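Local coordinates for protein dimethyl-sulfide monooxygenase (Hyphomicrobium sulfonivorans, PDB 6AK1) that oxidises dimethyl sulfide to methanethiol and formaldehyde with NADH and oxygen, using FMN as cofactor, in the first step of dimethyl sulfide degradation, at residues D84-I89 with S120-L125; I246-V251 with R255-D260; K377-L382 with V413-K418. All blocks are in the same frame, centred on the assembly; numbering follows the deposited sequence.

The three contacts follow one another along the chain of a TIM-barrel monooxygenase. Contact 1 lies nearest the probable flavin site: the side chain of Phe86 is about 7 Å from those of Asp58 and Thr104, which probably bind FMN. Contact 2 is on the opposite side of the chain's centre, with about 31 Å between the two centres. Its Ile257 side chain is about 9 Å from that of Ser230, another inferred FMN ligand. Contact 3 lies away from these sites. Its nearest atoms come within about 6 Å of contact 2 without touching. Helix 375-388, which carries residues 377-382, also packs on contact 2 through Trp385.

Contact 1 of 3, residues D84-I89 with S120-L125; sequences DPFGAI and STLDHL
This is a buried apolar contact in which Leu122, on helix 112-126, packs against Phe86, in the turn before helix 89-94, and Ile89, the first residue of that helix. Both methyls of Leu122 take part. Leu122 CD1 comes obliquely to the Phe86 ring, 3.5 Å from Phe86 CD2, and also brushes Ile89. Leu122 CD2 meets the branch methyl Ile89 CG2 at 4.0 Å, and these two side chains run at about a right angle. The CG2 branch of Ile89 stands anti to its own N, which brings this methyl to Leu122 while Ile89 CD1 leads away.

The loop is held in shape by its own bonds. Asp84 and Phe86 form an Asx turn: Phe86 N donates to Asp84 OD1 at 3.1 Å, arriving from above the carboxylate plane. Two overlapping type I turns, Asp84 to Gly87 and Phe86 to Ile89, then wind the chain toward the helix. In this luciferase-like TIM barrel the contact joins that turn to a helix on the outside of strand 100-106. Val103 and Ala105 of the strand touch Phe86, and Val103 also touches Ile89. Arg118, one turn before Leu122, makes a cation-pi contact with the Phe86 ring. With an alanine in place of Leu122 both methyls are gone, and the Phe86 ring and the Ile89 branch would probably lose their shared partner, leaving a gap between loop and helix. The Phe86 side chain is about 7 Å from those of Asp58 and Thr104, which probably bind FMN, as in relatives, consistent with a place just behind the flavin site.

Contact 2 of 3, residues I246-V251 with R255-D260; sequences ILTTSV and RQITTD
Ile246 and Ile257 lie alongside each other, pointing opposite ways. The CD1 methyl of Ile246 meets the branch methyl CG2 of Ile257 at 3.9 Å. The setting is a beta-alpha turn of the TIM barrel: strand 243-246 ends, a short loop follows, and helix 251-267 runs back, so that Ile257 covers the strand end and the loop. Ile246 takes a less common rotamer. Its CG1 sits between the backbone N and the carbonyl carbon (chi1 63°), and its CD1 reaches the helix there.

Ile257 uses two branches. CG2 serves Ile246, while CD1, at the end of an extended chain (chi2 180°), runs out alongside Thr248. Ile257 CD1 rests 3.9 Å from Thr248 CB, and the two side chains again point past one another. Leu247 O lies beside the same methyl. The hydroxyl of Thr248 is bonded to Gln253 OE1, which also takes the backbone N of Thr249, and Ser250 caps the helix by accepting from Gln253 N. Thr258 has its methyl near Ile246 CD1, and its OG1 is bonded to Gly389 O.

At the start of the helix the contact turns polar. Arg255 N donates to Val251 O at 3.1 Å, an ordinary bond of the first helical turn. The Arg255 chain lies over the same oxygen, with CG 3.4 Å from Val251 O. It then bends at chi3, and NH1 finds Glu388 O. Helix 375-388 covers this side, with Trp385 against Thr248 and Val251. Arg255 O is in turn gripped twice from one turn further on: Thr259 N and Thr259 OG1 reach it from opposite faces of its plane, the hydroxyl at 2.7 Å.

Contact 3 of 3, residues K377-L382 with V413-K418; sequences KVADEL and VPELRK
Glu415 OE2 is held by Arg419 and, at longer range, by Lys418, while the stem of the same side chain rests on Ala379 of the other helix. Arg419 NE forms a salt bridge with this oxygen. Lys418 NZ makes a long salt bridge with Glu415 OE2, at 3.7 Å. Arg419, just past the end of helix 403-418, also bridges to Asp380 OD1 through NH1 and links that end to helix 375-388. Asp380 OD1 and Glu415 OE2 are 6.4 Å apart, and the arginine that both hold probably offsets their like charges. Glu415 OE1 has a weak bond from Gln376 NE2.

Beyond these polar groups the contact is apolar. Glu415 carries its CG anti to the backbone N (chi1 179°), over Ala379, with CG 3.6 Å from Ala379 CB. A bend at chi2 then sends the carboxylate away to its partners. Leu416 splits its methyls between two residues: CD2 lies 4.1 Å from Ala379 CB, and CD1 lies 4.0 Å from Leu382 CD1. The side chains of Leu382 and Leu416 meet at about a right angle. Ala379 and Leu416 have the closest CA atoms of the pair, 6.4 Å apart, and the short alanine side chain leaves room for Glu415 CG and Leu416 CD2 beside it.

The local axes approach to 9.8 Å and cross at -55°. The second helix is kinked near Pro414, which has no N-H to give to the preceding turn. These are consecutive outer helices of the TIM barrel, 375-388 and 403-418, with strand 393-397 between them in the chain. Phe408 and Ile412 extend the packing on Leu382, while Leu371 of strand 370-372 and Leu281 of strand 276-284 meet Leu382 from the barrel.

Contact 1 of 3, residues D84-I89 with S120-L125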
ATOM      1  N   ASP A  84      -1.181 -10.656 -10.439  1.00 21.89           N
ATOM      2  CA  ASP A  84      -2.218  -9.696 -10.081  1.00 22.17           C
ATOM      3  C   ASP A  84      -2.545  -9.803  -8.593  1.00 22.41           C
ATOM      4  O   ASP A  84      -2.910 -10.889  -8.125  1.00 22.73           O
ATOM      5  CB  ASP A  84      -3.435  -9.984 -10.965  1.00 23.44           C
ATOM      6  CG  ASP A  84      -4.712  -9.299 -10.507  1.00 30.32           C
ATOM      7  OD1 ASP A  84      -4.681  -8.227  -9.855  1.00 31.04           O
ATOM      8  OD2 ASP A  84      -5.786  -9.855 -10.837  1.00 30.41           O
ATOM      9  N   PRO A  85      -2.412  -8.721  -7.819  1.00 23.03           N
ATOM     10  CA  PRO A  85      -2.624  -8.813  -6.365  1.00 20.58           C
ATOM     11  C   PRO A  85      -4.074  -8.965  -5.949  1.00 25.65           C
ATOM     12  O   PRO A  85      -4.317  -9.203  -4.754  1.00 25.86           O
ATOM     13  CB  PRO A  85      -2.058  -7.482  -5.846  1.00 19.87           C
ATOM     14  CG  PRO A  85      -2.338  -6.532  -6.965  1.00 23.50           C
ATOM     15  CD  PRO A  85      -2.061  -7.352  -8.234  1.00 22.63           C
ATOM     16  N   PHE A  86      -5.039  -8.788  -6.864  1.00 22.28           N
ATOM     17  CA  PHE A  86      -6.432  -9.094  -6.550  1.00 23.47           C
ATOM     18  C   PHE A  86      -6.674 -10.591  -6.455  1.00 23.19           C
ATOM     19  O   PHE A  86      -7.700 -11.011  -5.910  1.00 20.78           O
ATOM     20  CB  PHE A  86      -7.371  -8.515  -7.618  1.00 24.16           C
ATOM     21  CG  PHE A  86      -7.532  -7.017  -7.564  1.00 26.19           C
ATOM     22  CD1 PHE A  86      -6.498  -6.175  -7.945  1.00 25.87           C
ATOM     23  CD2 PHE A  86      -8.747  -6.451  -7.185  1.00 24.05           C
ATOM     24  CE1 PHE A  86      -6.658  -4.783  -7.920  1.00 27.23           C
ATOM     25  CE2 PHE A  86      -8.916  -5.062  -7.164  1.00 25.64           C
ATOM     26  CZ  PHE A  86      -7.864  -4.228  -7.529  1.00 23.38           C
ATOM     27  N   GLY A  87      -5.741 -11.400  -6.962  1.00 23.46           N
ATOM     28  CA  GLY A  87      -6.043 -12.796  -7.229  1.00 23.73           C
ATOM     29  C   GLY A  87      -6.415 -13.608  -6.000  1.00 18.46           C
ATOM     30  O   GLY A  87      -7.368 -14.388  -6.034  1.00 21.68           O
ATOM     31  N   ALA A  88      -5.659 -13.467  -4.913  1.00 16.59           N
ATOM     32  CA  ALA A  88      -5.825 -14.334  -3.748  1.00 17.66           C
ATOM     33  C   ALA A  88      -6.643 -13.701  -2.627  1.00 18.09           C
ATOM     34  O   ALA A  88      -6.771 -14.307  -1.562  1.00 18.15           O
ATOM     35  CB  ALA A  88      -4.458 -14.750  -3.204  1.00 16.98           C
ATOM     36  N   ILE A  89      -7.206 -12.506  -2.839  1.00 17.68           N
ATOM     37  CA  ILE A  89      -7.856 -11.783  -1.745  1.00 17.47           C
ATOM     38  C   ILE A  89      -9.018 -12.591  -1.169  1.00 19.85           C
ATOM     39  O   ILE A  89      -9.138 -12.743   0.054  1.00 20.85           O
ATOM     40  CB  ILE A  89      -8.316 -10.389  -2.209  1.00 18.12           C
ATOM     41  CG1 ILE A  89      -7.126  -9.579  -2.713  1.00 18.65           C
ATOM     42  CG2 ILE A  89      -9.041  -9.655  -1.054  1.00 16.80           C
ATOM     43  CD1 ILE A  89      -6.039  -9.416  -1.687  1.00 19.93           C
ATOM     44  N   SER A 120     -15.153  -2.381  -5.380  1.00 19.59           N
ATOM     45  CA  SER A 120     -16.440  -2.606  -4.718  1.00 20.28           C
ATOM     46  C   SER A 120     -16.687  -4.086  -4.513  1.00 19.65           C
ATOM     47  O   SER A 120     -17.166  -4.497  -3.450  1.00 21.89           O
ATOM     48  CB  SER A 120     -17.604  -2.029  -5.537  1.00 19.81           C
ATOM     49  OG  SER A 120     -17.707  -0.630  -5.428  1.00 23.47           O
ATOM     50  N   THR A 121     -16.387  -4.899  -5.536  1.00 18.75           N
ATOM     51  CA  THR A 121     -16.572  -6.347  -5.427  1.00 20.65           C
ATOM     52  C   THR A 121     -15.773  -6.921  -4.262  1.00 18.50           C
ATOM     53  O   THR A 121     -16.281  -7.753  -3.508  1.00 20.09           O
ATOM     54  CB  THR A 121     -16.183  -7.033  -6.744  1.00 21.59           C
ATOM     55  OG1 THR A 121     -17.064  -6.594  -7.781  1.00 20.04           O
ATOM     56  CG2 THR A 121     -16.265  -8.547  -6.622  1.00 17.96           C
ATOM     57  N   LEU A 122     -14.528  -6.471  -4.082  1.00 17.89           N
ATOM     58  CA  LEU A 122     -13.729  -6.966  -2.958  1.00 21.46           C
ATOM     59  C   LEU A 122     -14.284  -6.479  -1.623  1.00 20.65           C
ATOM     60  O   LEU A 122     -14.237  -7.204  -0.622  1.00 22.21           O
ATOM     61  CB  LEU A 122     -12.269  -6.535  -3.113  1.00 20.31           C
ATOM     62  CG  LEU A 122     -11.446  -7.327  -4.131  1.00 21.95           C
ATOM     63  CD1 LEU A 122      -9.970  -6.980  -3.991  1.00 23.11           C
ATOM     64  CD2 LEU A 122     -11.686  -8.832  -3.958  1.00 24.55           C
ATOM     65  N   ASP A 123     -14.812  -5.255  -1.583  1.00 21.51           N
ATOM     66  CA  ASP A 123     -15.394  -4.760  -0.340  1.00 21.92           C
ATOM     67  C   ASP A 123     -16.619  -5.581   0.053  1.00 21.95           C
ATOM     68  O   ASP A 123     -16.838  -5.851   1.242  1.00 22.32           O
ATOM     69  CB  ASP A 123     -15.754  -3.275  -0.468  1.00 23.04           C
ATOM     70  CG  ASP A 123     -15.854  -2.578   0.896  1.00 26.55           C
ATOM     71  OD1 ASP A 123     -14.900  -2.722   1.699  1.00 22.78           O
ATOM     72  OD2 ASP A 123     -16.886  -1.911   1.171  1.00 26.06           O
ATOM     73  N   HIS A 124     -17.435  -5.981  -0.929  1.00 19.44           N
ATOM     74  CA  HIS A 124     -18.525  -6.917  -0.648  1.00 20.88           C
ATOM     75  C   HIS A 124     -17.983  -8.237  -0.109  1.00 21.46           C
ATOM     76  O   HIS A 124     -18.343  -8.666   0.990  1.00 20.80           O
ATOM     77  CB  HIS A 124     -19.365  -7.165  -1.906  1.00 19.83           C
ATOM     78  CG  HIS A 124     -20.341  -6.070  -2.220  1.00 23.30           C
ATOM     79  ND1 HIS A 124     -21.461  -5.823  -1.453  1.00 22.85           N
ATOM     80  CD2 HIS A 124     -20.368  -5.161  -3.225  1.00 24.23           C
ATOM     81  CE1 HIS A 124     -22.129  -4.804  -1.967  1.00 23.74           C
ATOM     82  NE2 HIS A 124     -21.489  -4.390  -3.047  1.00 21.26           N
ATOM     83  N   LEU A 125     -17.095  -8.891  -0.869  1.00 20.69           N
ATOM     84  CA  LEU A 125     -16.680 -10.251  -0.528  1.00 19.90           C
ATOM     85  C   LEU A 125     -15.920 -10.305   0.799  1.00 21.58           C
ATOM     86  O   LEU A 125     -16.122 -11.230   1.598  1.00 19.06           O
ATOM     87  CB  LEU A 125     -15.840 -10.839  -1.665  1.00 17.40           C
ATOM     88  CG  LEU A 125     -16.600 -11.116  -2.977  1.00 19.87           C
ATOM     89  CD1 LEU A 125     -15.638 -11.624  -4.047  1.00 17.33           C
ATOM     90  CD2 LEU A 125     -17.761 -12.114  -2.759  1.00 15.99           C
TER

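Contact 2 of 3, residues I246-V251 with R255-D260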
ATOM      1  N   ILE A 246       5.179   5.942   3.877  1.00 26.84           N
ATOM      2  CA  ILE A 246       6.326   6.814   3.685  1.00 24.45           C
ATOM      3  C   ILE A 246       7.620   6.015   3.745  1.00 24.99           C
ATOM      4  O   ILE A 246       7.700   4.926   4.317  1.00 25.46           O
ATOM      5  CB  ILE A 246       6.374   7.965   4.708  1.00 25.81           C
ATOM      6  CG1 ILE A 246       6.539   7.421   6.132  1.00 26.33           C
ATOM      7  CG2 ILE A 246       5.150   8.853   4.586  1.00 23.63           C
ATOM      8  CD1 ILE A 246       6.932   8.491   7.128  1.00 23.16           C
ATOM      9  N   LEU A 247       8.650   6.595   3.145  1.00 26.52           N
ATOM     10  CA  LEU A 247      10.004   6.062   3.178  1.00 31.66           C
ATOM     11  C   LEU A 247      10.865   7.063   3.940  1.00 30.15           C
ATOM     12  O   LEU A 247      11.097   8.174   3.457  1.00 30.61           O
ATOM     13  CB  LEU A 247      10.521   5.839   1.760  1.00 34.49           C
ATOM     14  CG  LEU A 247      11.929   5.282   1.634  1.00 39.53           C
ATOM     15  CD1 LEU A 247      12.023   3.985   2.412  1.00 36.31           C
ATOM     16  CD2 LEU A 247      12.272   5.069   0.159  1.00 38.59           C
ATOM     17  N   THR A 248      11.308   6.699   5.144  1.00 30.71           N
ATOM     18  CA  THR A 248      12.176   7.574   5.925  1.00 31.08           C
ATOM     19  C   THR A 248      13.344   6.784   6.502  1.00 31.65           C
ATOM     20  O   THR A 248      13.178   5.641   6.942  1.00 27.42           O
ATOM     21  CB  THR A 248      11.404   8.286   7.050  1.00 33.09           C
ATOM     22  OG1 THR A 248      12.331   8.991   7.890  1.00 31.85           O
ATOM     23  CG2 THR A 248      10.593   7.299   7.879  1.00 27.28           C
ATOM     24  N   THR A 249      14.530   7.406   6.502  1.00 28.43           N
ATOM     25  CA  THR A 249      15.766   6.706   6.818  1.00 28.82           C
ATOM     26  C   THR A 249      16.320   7.044   8.189  1.00 27.16           C
ATOM     27  O   THR A 249      17.309   6.436   8.601  1.00 31.68           O
ATOM     28  CB  THR A 249      16.833   6.977   5.742  1.00 34.85           C
ATOM     29  OG1 THR A 249      17.037   8.388   5.578  1.00 31.69           O
ATOM     30  CG2 THR A 249      16.402   6.385   4.410  1.00 35.80           C
ATOM     31  N   SER A 250      15.723   7.992   8.906  1.00 27.81           N
ATOM     32  CA  SER A 250      16.171   8.255  10.266  1.00 31.65           C
ATOM     33  C   SER A 250      15.011   8.833  11.062  1.00 29.12           C
ATOM     34  O   SER A 250      14.073   9.405  10.499  1.00 29.46           O
ATOM     35  CB  SER A 250      17.375   9.209  10.296  1.00 30.08           C
ATOM     36  OG  SER A 250      16.982  10.535   9.981  1.00 35.26           O
ATOM     37  N   VAL A 251      15.093   8.672  12.387  1.00 27.27           N
ATOM     38  CA  VAL A 251      14.082   9.241  13.276  1.00 31.31           C
ATOM     39  C   VAL A 251      14.023  10.749  13.104  1.00 34.67           C
ATOM     40  O   VAL A 251      12.937  11.351  13.092  1.00 29.24           O
ATOM     41  CB  VAL A 251      14.372   8.849  14.740  1.00 33.86           C
ATOM     42  CG1 VAL A 251      13.415   9.572  15.691  1.00 32.52           C
ATOM     43  CG2 VAL A 251      14.268   7.338  14.920  1.00 33.91           C
ATOM     44  N   ARG A 255      10.672  13.044  11.948  1.00 32.13           N
ATOM     45  CA  ARG A 255      10.002  14.124  12.674  1.00 30.81           C
ATOM     46  C   ARG A 255       9.475  15.186  11.712  1.00 31.17           C
ATOM     47  O   ARG A 255       8.333  15.652  11.845  1.00 28.63           O
ATOM     48  CB  ARG A 255      10.965  14.730  13.707  1.00 27.21           C
ATOM     49  CG  ARG A 255      11.288  13.754  14.863  1.00 33.15           C
ATOM     50  CD  ARG A 255      12.341  14.244  15.911  1.00 31.97           C
ATOM     51  NE  ARG A 255      11.962  15.467  16.632  1.00 38.32           N
ATOM     52  CZ  ARG A 255      11.112  15.538  17.667  1.00 42.19           C
ATOM     53  NH1 ARG A 255      10.497  14.456  18.162  1.00 31.44           N
ATOM     54  NH2 ARG A 255      10.861  16.724  18.216  1.00 41.07           N
ATOM     55  N   GLN A 256      10.278  15.545  10.702  1.00 30.46           N
ATOM     56  CA  GLN A 256       9.883  16.585   9.754  1.00 30.37           C
ATOM     57  C   GLN A 256       8.876  16.063   8.736  1.00 29.20           C
ATOM     58  O   GLN A 256       7.895  16.748   8.428  1.00 31.61           O
ATOM     59  CB  GLN A 256      11.115  17.155   9.038  1.00 27.52           C
ATOM     60  CG  GLN A 256      10.838  18.486   8.338  1.00 26.99           C
ATOM     61  CD  GLN A 256      10.361  19.543   9.324  1.00 37.13           C
ATOM     62  OE1 GLN A 256      11.123  19.973  10.213  1.00 35.92           O
ATOM     63  NE2 GLN A 256       9.089  19.942   9.202  1.00 29.87           N
ATOM     64  N   ILE A 257       9.094  14.849   8.218  1.00 28.74           N
ATOM     65  CA  ILE A 257       8.167  14.282   7.240  1.00 29.50           C
ATOM     66  C   ILE A 257       6.755  14.220   7.814  1.00 26.03           C
ATOM     67  O   ILE A 257       5.793  14.659   7.176  1.00 28.29           O
ATOM     68  CB  ILE A 257       8.657  12.900   6.766  1.00 29.49           C
ATOM     69  CG1 ILE A 257       9.881  13.044   5.861  1.00 32.14           C
ATOM     70  CG2 ILE A 257       7.562  12.167   6.011  1.00 31.50           C
ATOM     71  CD1 ILE A 257      10.443  11.712   5.346  1.00 31.49           C
ATOM     72  N   THR A 258       6.609  13.699   9.035  1.00 27.06           N
ATOM     73  CA  THR A 258       5.265  13.489   9.581  1.00 25.55           C
ATOM     74  C   THR A 258       4.631  14.778  10.072  1.00 25.85           C
ATOM     75  O   THR A 258       3.406  14.921  10.003  1.00 30.62           O
ATOM     76  CB  THR A 258       5.289  12.466  10.722  1.00 27.85           C
ATOM     77  OG1 THR A 258       6.078  12.956  11.826  1.00 26.48           O
ATOM     78  CG2 THR A 258       5.859  11.142  10.218  1.00 26.80           C
ATOM     79  N   THR A 259       5.435  15.711  10.592  1.00 30.18           N
ATOM     80  CA  THR A 259       4.925  17.044  10.899  1.00 28.13           C
ATOM     81  C   THR A 259       4.435  17.743   9.633  1.00 30.44           C
ATOM     82  O   THR A 259       3.358  18.353   9.632  1.00 28.34           O
ATOM     83  CB  THR A 259       6.015  17.876  11.590  1.00 29.47           C
ATOM     84  OG1 THR A 259       6.375  17.260  12.834  1.00 26.95           O
ATOM     85  CG2 THR A 259       5.539  19.300  11.846  1.00 27.98           C
ATOM     86  N   ASP A 260       5.206  17.649   8.537  1.00 29.81           N
ATOM     87  CA  ASP A 260       4.782  18.248   7.267  1.00 32.44           C
ATOM     88  C   ASP A 260       3.492  17.624   6.739  1.00 30.95           C
ATOM     89  O   ASP A 260       2.591  18.341   6.282  1.00 30.59           O
ATOM     90  CB  ASP A 260       5.891  18.129   6.219  1.00 29.00           C
ATOM     91  CG  ASP A 260       7.029  19.126   6.453  1.00 42.20           C
ATOM     92  OD1 ASP A 260       6.848  20.050   7.284  1.00 39.47           O
ATOM     93  OD2 ASP A 260       8.094  19.000   5.797  1.00 42.74           O
TER

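Contact 3 of 3, residues K377-L382 with V413-K418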
ATOM      1  N   LYS A 377      15.793  -4.153  22.373  1.00 24.87           N
ATOM      2  CA  LYS A 377      16.346  -3.159  21.461  1.00 24.79           C
ATOM      3  C   LYS A 377      15.394  -2.896  20.298  1.00 29.03           C
ATOM      4  O   LYS A 377      15.246  -1.751  19.852  1.00 27.74           O
ATOM      5  CB  LYS A 377      17.710  -3.625  20.960  1.00 22.59           C
ATOM      6  CG  LYS A 377      18.295  -2.812  19.809  1.00 26.19           C
ATOM      7  CD  LYS A 377      19.602  -3.465  19.348  1.00 34.08           C
ATOM      8  CE  LYS A 377      20.424  -2.579  18.417  1.00 35.24           C
ATOM      9  NZ  LYS A 377      19.824  -2.473  17.058  1.00 34.87           N
ATOM     10  N   VAL A 378      14.732  -3.942  19.794  1.00 25.15           N
ATOM     11  CA  VAL A 378      13.778  -3.751  18.706  1.00 24.57           C
ATOM     12  C   VAL A 378      12.582  -2.937  19.184  1.00 26.29           C
ATOM     13  O   VAL A 378      12.223  -1.930  18.567  1.00 26.84           O
ATOM     14  CB  VAL A 378      13.344  -5.102  18.113  1.00 21.18           C
ATOM     15  CG1 VAL A 378      12.175  -4.886  17.169  1.00 24.62           C
ATOM     16  CG2 VAL A 378      14.509  -5.730  17.371  1.00 22.76           C
ATOM     17  N   ALA A 379      11.962  -3.344  20.303  1.00 24.78           N
ATOM     18  CA  ALA A 379      10.799  -2.622  20.813  1.00 24.29           C
ATOM     19  C   ALA A 379      11.149  -1.182  21.158  1.00 28.61           C
ATOM     20  O   ALA A 379      10.339  -0.273  20.939  1.00 29.56           O
ATOM     21  CB  ALA A 379      10.215  -3.331  22.031  1.00 23.18           C
ATOM     22  N   ASP A 380      12.358  -0.952  21.690  1.00 27.69           N
ATOM     23  CA  ASP A 380      12.776   0.410  22.003  1.00 29.49           C
ATOM     24  C   ASP A 380      12.760   1.280  20.750  1.00 29.31           C
ATOM     25  O   ASP A 380      12.229   2.393  20.766  1.00 28.20           O
ATOM     26  CB  ASP A 380      14.176   0.432  22.632  1.00 26.99           C
ATOM     27  CG  ASP A 380      14.203  -0.049  24.079  1.00 31.45           C
ATOM     28  OD1 ASP A 380      13.131  -0.234  24.699  1.00 34.62           O
ATOM     29  OD2 ASP A 380      15.328  -0.236  24.606  1.00 33.71           O
ATOM     30  N   GLU A 381      13.356   0.792  19.652  1.00 27.10           N
ATOM     31  CA  GLU A 381      13.447   1.624  18.453  1.00 28.24           C
ATOM     32  C   GLU A 381      12.079   1.809  17.797  1.00 26.53           C
ATOM     33  O   GLU A 381      11.780   2.890  17.281  1.00 25.08           O
ATOM     34  CB  GLU A 381      14.462   1.038  17.456  1.00 30.23           C
ATOM     35  CG  GLU A 381      15.129   2.126  16.583  1.00 41.34           C
ATOM     36  CD  GLU A 381      15.831   1.605  15.319  1.00 44.22           C
ATOM     37  OE1 GLU A 381      15.176   1.512  14.244  1.00 37.71           O
ATOM     38  OE2 GLU A 381      17.049   1.320  15.395  1.00 44.27           O
ATOM     39  N   LEU A 382      11.226   0.777  17.830  1.00 24.21           N
ATOM     40  CA  LEU A 382       9.875   0.919  17.287  1.00 29.04           C
ATOM     41  C   LEU A 382       9.108   2.025  18.004  1.00 29.46           C
ATOM     42  O   LEU A 382       8.386   2.807  17.369  1.00 25.05           O
ATOM     43  CB  LEU A 382       9.107  -0.407  17.390  1.00 26.91           C
ATOM     44  CG  LEU A 382       9.591  -1.619  16.592  1.00 25.50           C
ATOM     45  CD1 LEU A 382       8.634  -2.804  16.794  1.00 24.83           C
ATOM     46  CD2 LEU A 382       9.704  -1.279  15.117  1.00 20.45           C
ATOM     47  N   VAL A 413       5.859  -8.849  19.308  1.00 27.51           N
ATOM     48  CA  VAL A 413       4.483  -8.534  19.748  1.00 27.07           C
ATOM     49  C   VAL A 413       4.253  -8.750  21.211  1.00 28.22           C
ATOM     50  O   VAL A 413       3.573  -7.913  21.834  1.00 28.49           O
ATOM     51  CB  VAL A 413       3.473  -9.329  18.850  1.00 28.12           C
ATOM     52  CG1 VAL A 413       2.126  -9.463  19.553  1.00 25.70           C
ATOM     53  CG2 VAL A 413       3.284  -8.629  17.515  1.00 24.48           C
ATOM     54  N   PRO A 414       4.756  -9.815  21.880  1.00 27.40           N
ATOM     55  CA  PRO A 414       4.555  -9.914  23.334  1.00 28.76           C
ATOM     56  C   PRO A 414       5.185  -8.765  24.096  1.00 31.29           C
ATOM     57  O   PRO A 414       4.613  -8.308  25.092  1.00 33.15           O
ATOM     58  CB  PRO A 414       5.211 -11.259  23.694  1.00 25.61           C
ATOM     59  CG  PRO A 414       5.191 -12.045  22.428  1.00 25.33           C
ATOM     60  CD  PRO A 414       5.477 -11.003  21.371  1.00 25.92           C
ATOM     61  N   GLU A 415       6.353  -8.280  23.651  1.00 29.93           N
ATOM     62  CA  GLU A 415       6.990  -7.145  24.313  1.00 28.64           C
ATOM     63  C   GLU A 415       6.213  -5.860  24.083  1.00 29.88           C
ATOM     64  O   GLU A 415       6.077  -5.050  25.003  1.00 27.40           O
ATOM     65  CB  GLU A 415       8.426  -6.973  23.832  1.00 28.87           C
ATOM     66  CG  GLU A 415       9.152  -5.783  24.475  1.00 35.86           C
ATOM     67  CD  GLU A 415       9.354  -5.947  25.985  1.00 38.18           C
ATOM     68  OE1 GLU A 415       9.510  -7.096  26.451  1.00 38.85           O
ATOM     69  OE2 GLU A 415       9.352  -4.928  26.704  1.00 40.59           O
ATOM     70  N   LEU A 416       5.694  -5.652  22.860  1.00 30.76           N
ATOM     71  CA  LEU A 416       4.881  -4.463  22.588  1.00 28.74           C
ATOM     72  C   LEU A 416       3.565  -4.507  23.361  1.00 30.19           C
ATOM     73  O   LEU A 416       3.066  -3.466  23.799  1.00 30.33           O
ATOM     74  CB  LEU A 416       4.613  -4.314  21.081  1.00 26.44           C
ATOM     75  CG  LEU A 416       5.775  -3.952  20.141  1.00 29.38           C
ATOM     76  CD1 LEU A 416       5.329  -3.920  18.673  1.00 25.13           C
ATOM     77  CD2 LEU A 416       6.421  -2.618  20.529  1.00 26.94           C
ATOM     78  N   ARG A 417       2.980  -5.698  23.522  1.00 29.17           N
ATOM     79  CA  ARG A 417       1.747  -5.813  24.299  1.00 31.80           C
ATOM     80  C   ARG A 417       1.996  -5.489  25.760  1.00 34.68           C
ATOM     81  O   ARG A 417       1.195  -4.794  26.394  1.00 35.14           O
ATOM     82  CB  ARG A 417       1.158  -7.222  24.184  1.00 28.59           C
ATOM     83  CG  ARG A 417       0.471  -7.475  22.870  1.00 34.25           C
ATOM     84  CD  ARG A 417      -0.077  -8.888  22.761  1.00 30.98           C
ATOM     85  NE  ARG A 417      -0.676  -9.065  21.448  1.00 32.42           N
ATOM     86  CZ  ARG A 417      -1.215 -10.193  21.013  1.00 35.47           C
ATOM     87  NH1 ARG A 417      -1.237 -11.270  21.789  1.00 34.68           N
ATOM     88  NH2 ARG A 417      -1.736 -10.235  19.796  1.00 31.90           N
ATOM     89  N   LYS A 418       3.100  -5.992  26.312  1.00 32.92           N
ATOM     90  CA  LYS A 418       3.436  -5.692  27.697  1.00 36.28           C
ATOM     91  C   LYS A 418       3.677  -4.198  27.903  1.00 34.33           C
ATOM     92  O   LYS A 418       3.307  -3.652  28.947  1.00 34.88           O
ATOM     93  CB  LYS A 418       4.649  -6.527  28.117  1.00 32.61           C
ATOM     94  CG  LYS A 418       5.618  -5.825  29.063  1.00 48.91           C
ATOM     95  CD  LYS A 418       6.484  -6.833  29.839  1.00 49.66           C
ATOM     96  CE  LYS A 418       7.368  -6.125  30.852  1.00 44.74           C
ATOM     97  NZ  LYS A 418       8.122  -5.017  30.183  1.00 58.06           N
TER